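PDB 5MDN: DNA polymerase from Pyrobaculum calidifontis, which probably catalyses template-directed DNA synthesis, adding deoxyribonucleotides from their triphosphates to a growing strand and releasing diphosphate, as a family B DNA polymerase. Local coordinates for residues Pro5-Tyr10 and Pro361-Ala366; Ser263-Trp268 and Val374-Leu379; Gly28-Leu33 and Asp223-Val228; Gly15-Arg20 and Ile113-Arg118. All blocks are in the same frame, centred on the assembly; numbering follows the deposited sequence.

Interaction 1: Pro5-Tyr10 and Pro361-Ala366; sequences PLDATY and PLDQVA. With MG (magnesium ion), chain C.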
loop_
_atom_site.group_PDB
_atom_site.type_symbol
_atom_site.label_atom_id
_atom_site.label_comp_id
_atom_site.label_asym_id
_atom_site.label_seq_id
_atom_site.Cartn_x
_atom_site.Cartn_y
_atom_site.Cartn_z
ATOM N N PRO A 5 -10.945 -7.417 17.753
ATOM C CA PRO A 5 -11.232 -8.210 16.548
ATOM C C PRO A 5 -10.008 -8.341 15.649
ATOM O O PRO A 5 -9.306 -7.361 15.388
ATOM C CB PRO A 5 -12.346 -7.412 15.854
ATOM C CG PRO A 5 -12.862 -6.462 16.899
ATOM C CD PRO A 5 -11.663 -6.136 17.732
ATOM N N LEU A 6 -9.752 -9.565 15.184
ATOM C CA LEU A 6 -8.737 -9.840 14.168
ATOM C C LEU A 6 -9.321 -9.888 12.759
ATOM O O LEU A 6 -8.832 -9.202 11.856
ATOM C CB LEU A 6 -8.029 -11.165 14.473
ATOM C CG LEU A 6 -6.738 -11.138 15.291
ATOM C CD1 LEU A 6 -6.344 -12.550 15.687
ATOM C CD2 LEU A 6 -5.620 -10.479 14.498
ATOM N N ASP A 7 -10.357 -10.702 12.555
ATOM C CA ASP A 7 -10.909 -10.957 11.234
ATOM C C ASP A 7 -12.426 -11.033 11.330
ATOM O O ASP A 7 -12.980 -11.378 12.378
ATOM C CB ASP A 7 -10.352 -12.261 10.641
ATOM C CG ASP A 7 -10.659 -12.408 9.169
ATOM O OD1 ASP A 7 -10.972 -11.387 8.524
ATOM O OD2 ASP A 7 -10.586 -13.545 8.658
ATOM N N ALA A 8 -13.095 -10.697 10.228
ATOM C CA ALA A 8 -14.547 -10.749 10.150
ATOM C C ALA A 8 -14.972 -11.411 8.849
ATOM O O ALA A 8 -14.385 -11.158 7.793
ATOM C CB ALA A 8 -15.155 -9.347 10.248
ATOM N N THR A 9 -16.002 -12.255 8.931
ATOM C CA THR A 9 -16.548 -12.972 7.784
ATOM C C THR A 9 -18.066 -12.993 7.905
ATOM O O THR A 9 -18.641 -12.453 8.855
ATOM C CB THR A 9 -16.007 -14.408 7.689
ATOM O OG1 THR A 9 -16.446 -15.163 8.827
ATOM C CG2 THR A 9 -14.483 -14.427 7.623
ATOM N N TYR A 10 -18.723 -13.621 6.930
ATOM C CA TYR A 10 -20.152 -13.877 7.044
ATOM C C TYR A 10 -20.528 -15.047 6.147
ATOM O O TYR A 10 -19.924 -15.261 5.093
ATOM C CB TYR A 10 -20.989 -12.639 6.689
ATOM C CG TYR A 10 -21.230 -12.427 5.208
ATOM C CD1 TYR A 10 -20.311 -11.742 4.422
ATOM C CD2 TYR A 10 -22.391 -12.894 4.600
ATOM C CE1 TYR A 10 -20.537 -11.543 3.070
ATOM C CE2 TYR A 10 -22.623 -12.701 3.252
ATOM C CZ TYR A 10 -21.694 -12.023 2.492
ATOM O OH TYR A 10 -21.921 -11.827 1.150
ATOM N N PRO A 361 -10.015 -4.093 8.474
ATOM C CA PRO A 361 -9.329 -5.208 9.137
ATOM C C PRO A 361 -7.865 -5.293 8.727
ATOM O O PRO A 361 -7.430 -4.713 7.727
ATOM C CB PRO A 361 -10.114 -6.443 8.672
ATOM C CG PRO A 361 -11.423 -5.910 8.181
ATOM C CD PRO A 361 -11.138 -4.549 7.641
ATOM N N LEU A 362 -7.095 -6.024 9.538
ATOM C CA LEU A 362 -5.645 -6.039 9.384
ATOM C C LEU A 362 -5.221 -6.617 8.038
ATOM O O LEU A 362 -4.203 -6.194 7.477
ATOM C CB LEU A 362 -5.014 -6.829 10.534
ATOM C CG LEU A 362 -3.515 -6.684 10.791
ATOM C CD1 LEU A 362 -3.089 -5.231 10.673
ATOM C CD2 LEU A 362 -3.176 -7.224 12.174
ATOM N N ASP A 363 -5.975 -7.586 7.513
ATOM C CA ASP A 363 -5.646 -8.184 6.227
ATOM C C ASP A 363 -5.976 -7.285 5.039
ATOM O O ASP A 363 -5.584 -7.613 3.913
ATOM C CB ASP A 363 -6.360 -9.533 6.080
ATOM C CG ASP A 363 -7.854 -9.446 6.339
ATOM O OD1 ASP A 363 -8.528 -8.585 5.740
ATOM O OD2 ASP A 363 -8.359 -10.245 7.156
ATOM N N GLN A 364 -6.685 -6.174 5.251
ATOM C CA GLN A 364 -7.070 -5.282 4.166
ATOM C C GLN A 364 -6.469 -3.887 4.249
ATOM O O GLN A 364 -6.410 -3.205 3.219
ATOM C CB GLN A 364 -8.598 -5.136 4.101
ATOM C CG GLN A 364 -9.336 -6.384 3.651
ATOM C CD GLN A 364 -10.823 -6.310 3.934
ATOM O OE1 GLN A 364 -11.423 -7.257 4.446
ATOM N NE2 GLN A 364 -11.429 -5.182 3.592
ATOM N N VAL A 365 -6.059 -3.432 5.436
ATOM C CA VAL A 365 -5.650 -2.040 5.613
ATOM C C VAL A 365 -4.486 -1.690 4.690
ATOM O O VAL A 365 -4.444 -0.598 4.110
ATOM C CB VAL A 365 -5.324 -1.763 7.093
ATOM C CG1 VAL A 365 -4.180 -2.645 7.590
ATOM C CG2 VAL A 365 -4.997 -0.291 7.298
ATOM N N ALA A 366 -3.529 -2.607 4.528
ATOM C CA ALA A 366 -2.384 -2.337 3.665
ATOM C C ALA A 366 -2.691 -2.602 2.195
ATOM O O ALA A 366 -2.148 -1.916 1.321
ATOM C CB ALA A 366 -1.187 -3.176 4.110
HETATM MG MG MG C . -10.629 -11.407 6.038
#
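Strand 5-10 passes the weakly bonded helical turn at 362-365 with D7 and P361 the closest pair of CA atoms, 6.3 Å apart, and L6 and L362 next at 6.8 Å. No hydrogen bond joins the two segments; a magnesium ion does. D7 OD1 binds the magnesium ion at 2.5 Å; D363 OD2 lies 2.8 Å from the same ion, a longer bond. D7 OD2 and D363 OD1 stay 3.4 and 3.5 Å from the magnesium ion, so each acid binds through one oxygen. The two side chains cross at about a right angle, their carboxylate planes 84° apart. D7 reaches the metal with CG anti to the backbone N (chi1 -167°), and its OD1 also takes a weak bond from A8 N. Its other oxygen, OD2, accepts from the backbone N of G272. L6 and D7 both face F22 of strand 17-24 in a classic beta bulge, an irregularity at the metal-binding residue. On the helical side, P361 O accepts from Q364 N and V365 N. The shared cation accounts for two acidic oxygens, D7 OD1 and D363 OD2, lying side by side without a hydrogen bond, and is likely to balance their charge, joining strand 5-12 to helix 362-365, within the polymerase family region.

Interaction 2: Ser263-Trp268 and Val374-Leu379; sequences SVYGHW and VEWMLL
The loop 263-268, between the short strands 261-262 and 268-269 in the exonuclease family region, meets helix 370-384 of the polymerase region through the Y265 hydroxyl and the W376 indole N-H. W376 NE1 donates to Y265 OH at 3.1 Å, but the N-H...O angle of 129° makes this a weak bond. Each group lies at the edge of the other's ring, near its plane, and W376 CD1 follows at 3.6 Å from Y265 OH. The tyrosine oxygen has firmer company in N372 ND2 and also R114 NH2. Inside the loop, V264 CG2 sits 3.7 Å above the Y265 ring, over its centre. V264 O accepts twice from H267: from its backbone N at 2.9 Å and from ND1 at 2.6 Å. The ND1 bond is in the carbonyl plane, on a lone pair, and V264 O lies near the imidazole plane of H267 (11° out of it), which should fix the rotation of H267. With three nitrogens round one hydroxyl, Y265 OH probably serves as a shared acceptor for W376, N372 and R114, the indole being the weak member.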
loop_
_atom_site.group_PDB
_atom_site.type_symbol
_atom_site.label_atom_id
_atom_site.label_comp_id
_atom_site.label_asym_id
_atom_site.label_seq_id
_atom_site.Cartn_x
_atom_site.Cartn_y
_atom_site.Cartn_z
ATOM N N SER A 263 -9.725 -12.321 -2.294
ATOM C CA SER A 263 -10.816 -11.405 -1.987
ATOM C C SER A 263 -10.535 -9.987 -2.474
ATOM O O SER A 263 -9.837 -9.787 -3.473
ATOM C CB SER A 263 -11.090 -11.403 -0.482
ATOM O OG SER A 263 -12.149 -10.519 -0.158
ATOM N N VAL A 264 -11.088 -8.999 -1.765
ATOM C CA VAL A 264 -11.043 -7.619 -2.228
ATOM C C VAL A 264 -9.604 -7.100 -2.254
ATOM O O VAL A 264 -8.735 -7.555 -1.496
ATOM C CB VAL A 264 -11.943 -6.741 -1.341
ATOM C CG1 VAL A 264 -11.371 -6.626 0.068
ATOM C CG2 VAL A 264 -12.161 -5.368 -1.967
ATOM N N TYR A 265 -9.352 -6.145 -3.151
ATOM C CA TYR A 265 -8.040 -5.562 -3.428
ATOM C C TYR A 265 -7.022 -6.595 -3.893
ATOM O O TYR A 265 -5.818 -6.309 -3.906
ATOM C CB TYR A 265 -7.475 -4.810 -2.216
ATOM C CG TYR A 265 -8.483 -3.987 -1.453
ATOM C CD1 TYR A 265 -9.137 -2.919 -2.051
ATOM C CD2 TYR A 265 -8.761 -4.261 -0.121
ATOM C CE1 TYR A 265 -10.053 -2.161 -1.350
ATOM C CE2 TYR A 265 -9.672 -3.510 0.589
ATOM C CZ TYR A 265 -10.316 -2.461 -0.030
ATOM O OH TYR A 265 -11.226 -1.712 0.681
ATOM N N GLY A 266 -7.468 -7.786 -4.280
ATOM C CA GLY A 266 -6.547 -8.864 -4.562
ATOM C C GLY A 266 -5.901 -9.482 -3.344
ATOM O O GLY A 266 -5.018 -10.332 -3.495
ATOM N N HIS A 267 -6.309 -9.083 -2.141
ATOM C CA HIS A 267 -5.780 -9.704 -0.938
ATOM C C HIS A 267 -6.368 -11.102 -0.774
ATOM O O HIS A 267 -7.431 -11.425 -1.309
ATOM C CB HIS A 267 -6.079 -8.848 0.295
ATOM C CG HIS A 267 -7.300 -9.273 1.053
ATOM N ND1 HIS A 267 -8.561 -8.798 0.763
ATOM C CD2 HIS A 267 -7.450 -10.116 2.102
ATOM C CE1 HIS A 267 -9.435 -9.335 1.596
ATOM N NE2 HIS A 267 -8.786 -10.140 2.418
ATOM N N TRP A 268 -5.657 -11.937 -0.024
ATOM C CA TRP A 268 -6.053 -13.322 0.190
ATOM C C TRP A 268 -6.538 -13.488 1.622
ATOM O O TRP A 268 -5.797 -13.203 2.570
ATOM C CB TRP A 268 -4.898 -14.276 -0.113
ATOM C CG TRP A 268 -4.750 -14.536 -1.575
ATOM C CD1 TRP A 268 -4.247 -13.683 -2.514
ATOM C CD2 TRP A 268 -5.145 -15.720 -2.277
ATOM N NE1 TRP A 268 -4.287 -14.270 -3.756
ATOM C CE2 TRP A 268 -4.836 -15.520 -3.637
ATOM C CE3 TRP A 268 -5.721 -16.932 -1.888
ATOM C CZ2 TRP A 268 -5.084 -16.488 -4.607
ATOM C CZ3 TRP A 268 -5.968 -17.891 -2.852
ATOM C CH2 TRP A 268 -5.650 -17.663 -4.195
ATOM N N VAL A 374 -8.953 5.950 3.349
ATOM C CA VAL A 374 -9.569 7.149 3.917
ATOM C C VAL A 374 -11.083 7.113 3.736
ATOM O O VAL A 374 -11.838 7.539 4.617
ATOM C CB VAL A 374 -8.954 8.403 3.266
ATOM C CG1 VAL A 374 -9.766 9.652 3.590
ATOM C CG2 VAL A 374 -7.509 8.573 3.694
ATOM N N GLU A 375 -11.549 6.586 2.602
ATOM C CA GLU A 375 -12.983 6.567 2.334
ATOM C C GLU A 375 -13.727 5.628 3.276
ATOM O O GLU A 375 -14.875 5.905 3.642
ATOM C CB GLU A 375 -13.229 6.187 0.877
ATOM C CG GLU A 375 -14.586 6.590 0.361
ATOM C CD GLU A 375 -14.617 6.663 -1.151
ATOM O OE1 GLU A 375 -14.557 5.599 -1.802
ATOM O OE2 GLU A 375 -14.695 7.787 -1.689
ATOM N N TRP A 376 -13.100 4.523 3.684
ATOM C CA TRP A 376 -13.710 3.654 4.683
ATOM C C TRP A 376 -13.731 4.288 6.066
ATOM O O TRP A 376 -14.575 3.919 6.891
ATOM C CB TRP A 376 -12.983 2.309 4.733
ATOM C CG TRP A 376 -13.440 1.359 3.672
ATOM C CD1 TRP A 376 -12.713 0.890 2.615
ATOM C CD2 TRP A 376 -14.740 0.769 3.557
ATOM N NE1 TRP A 376 -13.480 0.041 1.853
ATOM C CE2 TRP A 376 -14.728 -0.050 2.411
ATOM C CE3 TRP A 376 -15.913 0.852 4.314
ATOM C CZ2 TRP A 376 -15.842 -0.781 2.004
ATOM C CZ3 TRP A 376 -17.017 0.127 3.909
ATOM C CH2 TRP A 376 -16.975 -0.677 2.766
ATOM N N MET A 377 -12.821 5.223 6.341
ATOM C CA MET A 377 -12.906 5.999 7.575
ATOM C C MET A 377 -14.073 6.976 7.523
ATOM O O MET A 377 -14.862 7.068 8.470
ATOM C CB MET A 377 -11.595 6.745 7.821
ATOM C CG MET A 377 -11.511 7.406 9.189
ATOM S SD MET A 377 -9.891 8.119 9.523
ATOM C CE MET A 377 -9.821 9.381 8.256
ATOM N N LEU A 378 -14.189 7.730 6.423
ATOM C CA LEU A 378 -15.248 8.728 6.312
ATOM C C LEU A 378 -16.632 8.090 6.334
ATOM O O LEU A 378 -17.579 8.691 6.853
ATOM C CB LEU A 378 -15.059 9.556 5.041
ATOM C CG LEU A 378 -13.790 10.412 5.004
ATOM C CD1 LEU A 378 -13.694 11.183 3.699
ATOM C CD2 LEU A 378 -13.741 11.355 6.196
ATOM N N LEU A 379 -16.772 6.880 5.778
ATOM C CA LEU A 379 -18.041 6.165 5.885
ATOM C C LEU A 379 -18.380 5.869 7.338
ATOM O O LEU A 379 -19.546 5.948 7.741
ATOM C CB LEU A 379 -17.990 4.860 5.094
ATOM C CG LEU A 379 -18.006 4.880 3.570
ATOM C CD1 LEU A 379 -17.969 3.450 3.074
ATOM C CD2 LEU A 379 -19.232 5.601 3.055
#

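Interaction 3: Gly28-Leu33 and Asp223-Val228; sequences GRRVVL and DPDVIV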
loop_
_atom_site.group_PDB
_atom_site.type_symbol
_atom_site.label_atom_id
_atom_site.label_comp_id
_atom_site.label_asym_id
_atom_site.label_seq_id
_atom_site.Cartn_x
_atom_site.Cartn_y
_atom_site.Cartn_z
ATOM N N GLY A 28 -7.370 -13.822 27.031
ATOM C CA GLY A 28 -6.279 -14.235 26.169
ATOM C C GLY A 28 -6.485 -15.539 25.432
ATOM O O GLY A 28 -5.525 -16.294 25.242
ATOM N N ARG A 29 -7.711 -15.824 25.001
ATOM C CA ARG A 29 -8.003 -17.012 24.211
ATOM C C ARG A 29 -8.828 -16.621 22.994
ATOM O O ARG A 29 -9.644 -15.696 23.045
ATOM C CB ARG A 29 -8.754 -18.071 25.028
ATOM C CG ARG A 29 -9.929 -17.506 25.788
ATOM C CD ARG A 29 -10.813 -18.566 26.406
ATOM N NE ARG A 29 -12.159 -18.044 26.625
ATOM C CZ ARG A 29 -13.272 -18.756 26.491
ATOM N NH1 ARG A 29 -13.208 -20.033 26.143
ATOM N NH2 ARG A 29 -14.451 -18.188 26.710
ATOM N N ARG A 30 -8.610 -17.340 21.897
ATOM C CA ARG A 30 -9.186 -16.969 20.611
ATOM C C ARG A 30 -10.625 -17.465 20.538
ATOM O O ARG A 30 -10.883 -18.663 20.683
ATOM C CB ARG A 30 -8.358 -17.541 19.462
ATOM C CG ARG A 30 -7.064 -16.783 19.159
ATOM C CD ARG A 30 -5.990 -17.027 20.218
ATOM N NE ARG A 30 -4.774 -16.257 19.965
ATOM C CZ ARG A 30 -4.311 -15.306 20.771
ATOM N NH1 ARG A 30 -4.962 -15.009 21.885
ATOM N NH2 ARG A 30 -3.198 -14.654 20.463
ATOM N N VAL A 31 -11.561 -16.544 20.307
ATOM C CA VAL A 31 -12.986 -16.845 20.275
ATOM C C VAL A 31 -13.585 -16.220 19.022
ATOM O O VAL A 31 -12.917 -15.509 18.272
ATOM C CB VAL A 31 -13.728 -16.341 21.532
ATOM C CG1 VAL A 31 -13.107 -16.922 22.794
ATOM C CG2 VAL A 31 -13.720 -14.821 21.577
ATOM N N VAL A 32 -14.866 -16.506 18.798
ATOM C CA VAL A 32 -15.598 -15.982 17.651
ATOM C C VAL A 32 -16.957 -15.487 18.129
ATOM O O VAL A 32 -17.676 -16.204 18.836
ATOM C CB VAL A 32 -15.751 -17.038 16.534
ATOM C CG1 VAL A 32 -16.257 -18.360 17.094
ATOM C CG2 VAL A 32 -16.670 -16.525 15.435
ATOM N N LEU A 33 -17.302 -14.257 17.754
ATOM C CA LEU A 33 -18.576 -13.645 18.098
ATOM C C LEU A 33 -19.473 -13.644 16.870
ATOM O O LEU A 33 -19.012 -13.392 15.753
ATOM C CB LEU A 33 -18.386 -12.218 18.622
ATOM C CG LEU A 33 -18.185 -12.046 20.131
ATOM C CD1 LEU A 33 -16.985 -12.828 20.637
ATOM C CD2 LEU A 33 -18.051 -10.570 20.480
ATOM N N ASP A 223 -0.897 -22.312 15.171
ATOM C CA ASP A 223 -2.112 -21.503 15.255
ATOM C C ASP A 223 -1.773 -20.016 15.287
ATOM O O ASP A 223 -1.972 -19.356 16.315
ATOM C CB ASP A 223 -2.945 -21.881 16.486
ATOM C CG ASP A 223 -4.326 -21.248 16.473
ATOM O OD1 ASP A 223 -4.787 -20.857 15.380
ATOM O OD2 ASP A 223 -4.948 -21.138 17.551
ATOM N N PRO A 224 -1.256 -19.455 14.196
ATOM C CA PRO A 224 -0.893 -18.037 14.203
ATOM C C PRO A 224 -2.108 -17.134 14.077
ATOM O O PRO A 224 -3.120 -17.483 13.462
ATOM C CB PRO A 224 0.014 -17.907 12.974
ATOM C CG PRO A 224 -0.523 -18.926 12.032
ATOM C CD PRO A 224 -0.975 -20.085 12.893
ATOM N N ASP A 225 -1.992 -15.950 14.675
ATOM C CA ASP A 225 -3.013 -14.920 14.532
ATOM C C ASP A 225 -2.767 -14.046 13.308
ATOM O O ASP A 225 -3.722 -13.605 12.658
ATOM C CB ASP A 225 -3.064 -14.052 15.792
ATOM C CG ASP A 225 -3.307 -14.864 17.049
ATOM O OD1 ASP A 225 -4.356 -15.538 17.130
ATOM O OD2 ASP A 225 -2.450 -14.826 17.959
ATOM N N VAL A 226 -1.501 -13.780 12.993
ATOM C CA VAL A 226 -1.110 -13.032 11.806
ATOM C C VAL A 226 -0.170 -13.896 10.976
ATOM O O VAL A 226 0.739 -14.539 11.515
ATOM C CB VAL A 226 -0.437 -11.692 12.173
ATOM C CG1 VAL A 226 -0.294 -10.815 10.940
ATOM C CG2 VAL A 226 -1.233 -10.976 13.255
ATOM N N ILE A 227 -0.393 -13.913 9.664
ATOM C CA ILE A 227 0.511 -14.552 8.715
ATOM C C ILE A 227 1.097 -13.461 7.831
ATOM O O ILE A 227 0.362 -12.778 7.106
ATOM C CB ILE A 227 -0.203 -15.623 7.877
ATOM C CG1 ILE A 227 -0.570 -16.824 8.749
ATOM C CG2 ILE A 227 0.670 -16.057 6.708
ATOM C CD1 ILE A 227 -1.386 -17.880 8.027
ATOM N N VAL A 228 2.416 -13.294 7.886
ATOM C CA VAL A 228 3.110 -12.250 7.143
ATOM C C VAL A 228 3.959 -12.889 6.055
ATOM O O VAL A 228 4.573 -13.942 6.263
ATOM C CB VAL A 228 3.981 -11.373 8.065
ATOM C CG1 VAL A 228 3.205 -10.147 8.519
ATOM C CG2 VAL A 228 4.461 -12.180 9.260
#
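R30 grips D225 side-on, using NE and NH2 for one carboxylate oxygen each. The tighter bond runs from R30 NH2 to D225 OD2, 2.6 Å with an N-H...O angle of 154°, although it comes from above the carboxylate plane. R30 NE lies 3.0 Å from D225 OD1 in a more bent bond (130°), on the syn side. The guanidinium and carboxylate planes are 55° apart, so this two-nitrogen salt bridge is markedly twisted. R30 chi1, with CG anti to the carbonyl carbon, places CG 3.6 Å from D225 OD1, and the chi2 bend directs CD and the guanidinium to the carboxylate. A leucine in place of R30 would take away both N-H donors and would probably leave D225 without its link to strand 30-35.

Further out, D225 OD1 has a stronger partner in R255 NH2, and D225 OD2 accepts from the backbone N of R164. R30 NH2 also donates to P162 O, which is likely to help fix the guanidinium's rotation. Nearby D223, just after helix 209-222, is bridged by R164, R255 and R273, giving a cluster of two aspartates and several arginines, in which R30 and R164 also lie close as like charges.

D225 precedes strand 226-229, which lies parallel to 165-172 in the 3-2-1-4-5 sheet characteristic of RNase H-like exonuclease domains; the bridge joins the entry to an inner strand of that sheet to N-terminal strand 30-35.

Interaction 4: Gly15-Arg20 and Ile113-Arg118; sequences GVPEVR and IRYYMR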
loop_
_atom_site.group_PDB
_atom_site.type_symbol
_atom_site.label_atom_id
_atom_site.label_comp_id
_atom_site.label_asym_id
_atom_site.label_seq_id
_atom_site.Cartn_x
_atom_site.Cartn_y
_atom_site.Cartn_z
ATOM N N GLY A 15 -30.713 -18.842 4.054
ATOM C CA GLY A 15 -31.514 -17.670 3.768
ATOM C C GLY A 15 -31.479 -16.562 4.796
ATOM O O GLY A 15 -32.262 -15.611 4.679
ATOM N N VAL A 16 -30.600 -16.638 5.797
ATOM C CA VAL A 16 -30.430 -15.575 6.777
ATOM C C VAL A 16 -28.940 -15.313 6.952
ATOM O O VAL A 16 -28.190 -16.225 7.312
ATOM C CB VAL A 16 -31.085 -15.900 8.132
ATOM C CG1 VAL A 16 -30.979 -17.378 8.450
ATOM C CG2 VAL A 16 -30.458 -15.068 9.245
ATOM N N PRO A 17 -28.456 -14.096 6.699
ATOM C CA PRO A 17 -27.014 -13.840 6.763
ATOM C C PRO A 17 -26.533 -13.716 8.198
ATOM O O PRO A 17 -27.207 -13.144 9.058
ATOM C CB PRO A 17 -26.858 -12.516 6.005
ATOM C CG PRO A 17 -28.161 -11.824 6.213
ATOM C CD PRO A 17 -29.218 -12.897 6.314
ATOM N N GLU A 18 -25.348 -14.265 8.450
ATOM C CA GLU A 18 -24.800 -14.382 9.794
ATOM C C GLU A 18 -23.384 -13.823 9.805
ATOM O O GLU A 18 -22.516 -14.318 9.079
ATOM C CB GLU A 18 -24.826 -15.846 10.237
ATOM C CG GLU A 18 -24.245 -16.107 11.591
ATOM C CD GLU A 18 -24.317 -17.572 11.976
ATOM O OE1 GLU A 18 -25.441 -18.116 12.041
ATOM O OE2 GLU A 18 -23.253 -18.181 12.214
ATOM N N VAL A 19 -23.146 -12.806 10.636
ATOM C CA VAL A 19 -21.846 -12.144 10.715
ATOM C C VAL A 19 -21.003 -12.808 11.796
ATOM O O VAL A 19 -21.473 -13.026 12.919
ATOM C CB VAL A 19 -22.011 -10.641 11.001
ATOM C CG1 VAL A 19 -20.657 -9.950 11.018
ATOM C CG2 VAL A 19 -22.930 -10.003 9.979
ATOM N N ARG A 20 -19.754 -13.125 11.459
ATOM C CA ARG A 20 -18.796 -13.688 12.399
ATOM C C ARG A 20 -17.618 -12.739 12.573
ATOM O O ARG A 20 -17.137 -12.147 11.601
ATOM C CB ARG A 20 -18.293 -15.054 11.922
ATOM C CG ARG A 20 -19.394 -16.053 11.619
ATOM C CD ARG A 20 -18.886 -17.479 11.753
ATOM N NE ARG A 20 -19.957 -18.459 11.604
ATOM C CZ ARG A 20 -20.265 -19.058 10.458
ATOM N NH1 ARG A 20 -19.581 -18.780 9.357
ATOM N NH2 ARG A 20 -21.258 -19.936 10.413
ATOM N N ILE A 113 -21.913 -1.193 -0.255
ATOM C CA ILE A 113 -21.063 -1.342 0.922
ATOM C C ILE A 113 -21.045 -2.820 1.293
ATOM O O ILE A 113 -22.097 -3.417 1.546
ATOM C CB ILE A 113 -21.560 -0.478 2.095
ATOM C CG1 ILE A 113 -21.110 0.988 1.962
ATOM C CG2 ILE A 113 -21.077 -1.045 3.426
ATOM C CD1 ILE A 113 -21.619 1.718 0.739
ATOM N N ARG A 114 -19.854 -3.419 1.304
ATOM C CA ARG A 114 -19.748 -4.848 1.570
ATOM C C ARG A 114 -20.258 -5.166 2.973
ATOM O O ARG A 114 -20.088 -4.383 3.912
ATOM C CB ARG A 114 -18.309 -5.337 1.369
ATOM C CG ARG A 114 -17.302 -4.892 2.396
ATOM C CD ARG A 114 -15.913 -5.391 2.005
ATOM N NE ARG A 114 -15.369 -4.653 0.868
ATOM C CZ ARG A 114 -14.292 -3.876 0.928
ATOM N NH1 ARG A 114 -13.636 -3.743 2.072
ATOM N NH2 ARG A 114 -13.871 -3.233 -0.152
ATOM N N TYR A 115 -20.905 -6.326 3.092
ATOM C CA TYR A 115 -21.807 -6.593 4.208
ATOM C C TYR A 115 -21.093 -6.545 5.557
ATOM O O TYR A 115 -21.567 -5.888 6.491
ATOM C CB TYR A 115 -22.490 -7.944 3.990
ATOM C CG TYR A 115 -23.451 -8.351 5.081
ATOM C CD1 TYR A 115 -24.594 -7.606 5.338
ATOM C CD2 TYR A 115 -23.242 -9.507 5.822
ATOM C CE1 TYR A 115 -25.485 -7.979 6.325
ATOM C CE2 TYR A 115 -24.132 -9.891 6.807
ATOM C CZ TYR A 115 -25.250 -9.124 7.055
ATOM O OH TYR A 115 -26.134 -9.506 8.038
ATOM N N TYR A 116 -19.961 -7.243 5.694
ATOM C CA TYR A 116 -19.319 -7.291 7.006
ATOM C C TYR A 116 -18.668 -5.966 7.393
ATOM O O TYR A 116 -18.425 -5.737 8.583
ATOM C CB TYR A 116 -18.303 -8.437 7.074
ATOM C CG TYR A 116 -17.049 -8.278 6.243
ATOM C CD1 TYR A 116 -17.083 -8.399 4.860
ATOM C CD2 TYR A 116 -15.820 -8.046 6.850
ATOM C CE1 TYR A 116 -15.933 -8.270 4.104
ATOM C CE2 TYR A 116 -14.666 -7.915 6.103
ATOM C CZ TYR A 116 -14.728 -8.027 4.731
ATOM O OH TYR A 116 -13.582 -7.897 3.980
ATOM N N MET A 117 -18.383 -5.088 6.426
ATOM C CA MET A 117 -17.995 -3.723 6.770
ATOM C C MET A 117 -19.204 -2.896 7.194
ATOM O O MET A 117 -19.099 -2.050 8.090
ATOM C CB MET A 117 -17.281 -3.058 5.595
ATOM C CG MET A 117 -15.884 -3.589 5.323
ATOM S SD MET A 117 -14.764 -3.361 6.713
ATOM C CE MET A 117 -14.812 -1.580 6.899
ATOM N N ARG A 118 -20.352 -3.121 6.549
ATOM C CA ARG A 118 -21.598 -2.490 6.974
ATOM C C ARG A 118 -21.892 -2.789 8.440
ATOM O O ARG A 118 -22.283 -1.898 9.203
ATOM C CB ARG A 118 -22.746 -2.973 6.087
ATOM C CG ARG A 118 -24.092 -2.322 6.359
ATOM C CD ARG A 118 -24.229 -0.979 5.658
ATOM N NE ARG A 118 -23.757 0.131 6.475
ATOM C CZ ARG A 118 -23.745 1.396 6.072
ATOM N NH1 ARG A 118 -24.181 1.710 4.860
ATOM N NH2 ARG A 118 -23.298 2.347 6.879
#
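R114 O, gripped by R118 N at 2.9 Å and more weakly by M117 N, starts the helical turn that presents Y115 to P17 and V19. R114 holds the N-cap position of helix 115-123, and Y115, first in the helix, projects toward strand 17-24 with CG anti to the backbone N (chi1 180°). No hydrogen bond crosses; the contact is apolar. V19 CG2 lies nearest the ring, 3.4 Å from Y115 CE2. This is the methyl anti to the carbonyl carbon of V19. P17 follows with CB 3.9 Å from Y115 CE2, while P17 CG comes within 3.6 Å of Y115 OH. Proline and valine both approach the ring obliquely, and the P17 and Y115 side chains cross at about a right angle.

The alternation of a beta strand accounts for the pattern: P17 and V19 point to the helix, while E18 points away from it and bridges R20 by E18 OE2 to R20 NH2, 3.2 Å, with R36 as a second partner of E18. Strand 17-24 lies between 5-12 and 30-35 in a mixed five-stranded sheet, which the helix covers here. The ring of Y115 also meets Y10 edge-to-face. A serine in place of Y115 would probably open a gap beside V19 and P17 and leave Y10 without that ring partner. On the helix, R118 bridges E110 and D122.

Overall arrangement
Interactions 1, 3 and 4 all reach the N-terminal mixed sheet, through its consecutive strands 5-12, 17-24 and 30-35; their centres lie 12 to 21 Å apart. Along the chain, 3 and 4 are nested inside the loop closed by interaction 1, and cross each other; interaction 2 opens after both have closed, its segments alternating with those of interaction 1. Centred about 10 Å from interaction 1, it joins the 263-268 loop to helix 370-384, which follows helix 362-365. H267 packs on Q364 and D363, and R114 of interaction 4 reaches Y265. This is consistent with the N-terminal sheet, exonuclease family region and polymerase family region forming one framework around the magnesium site.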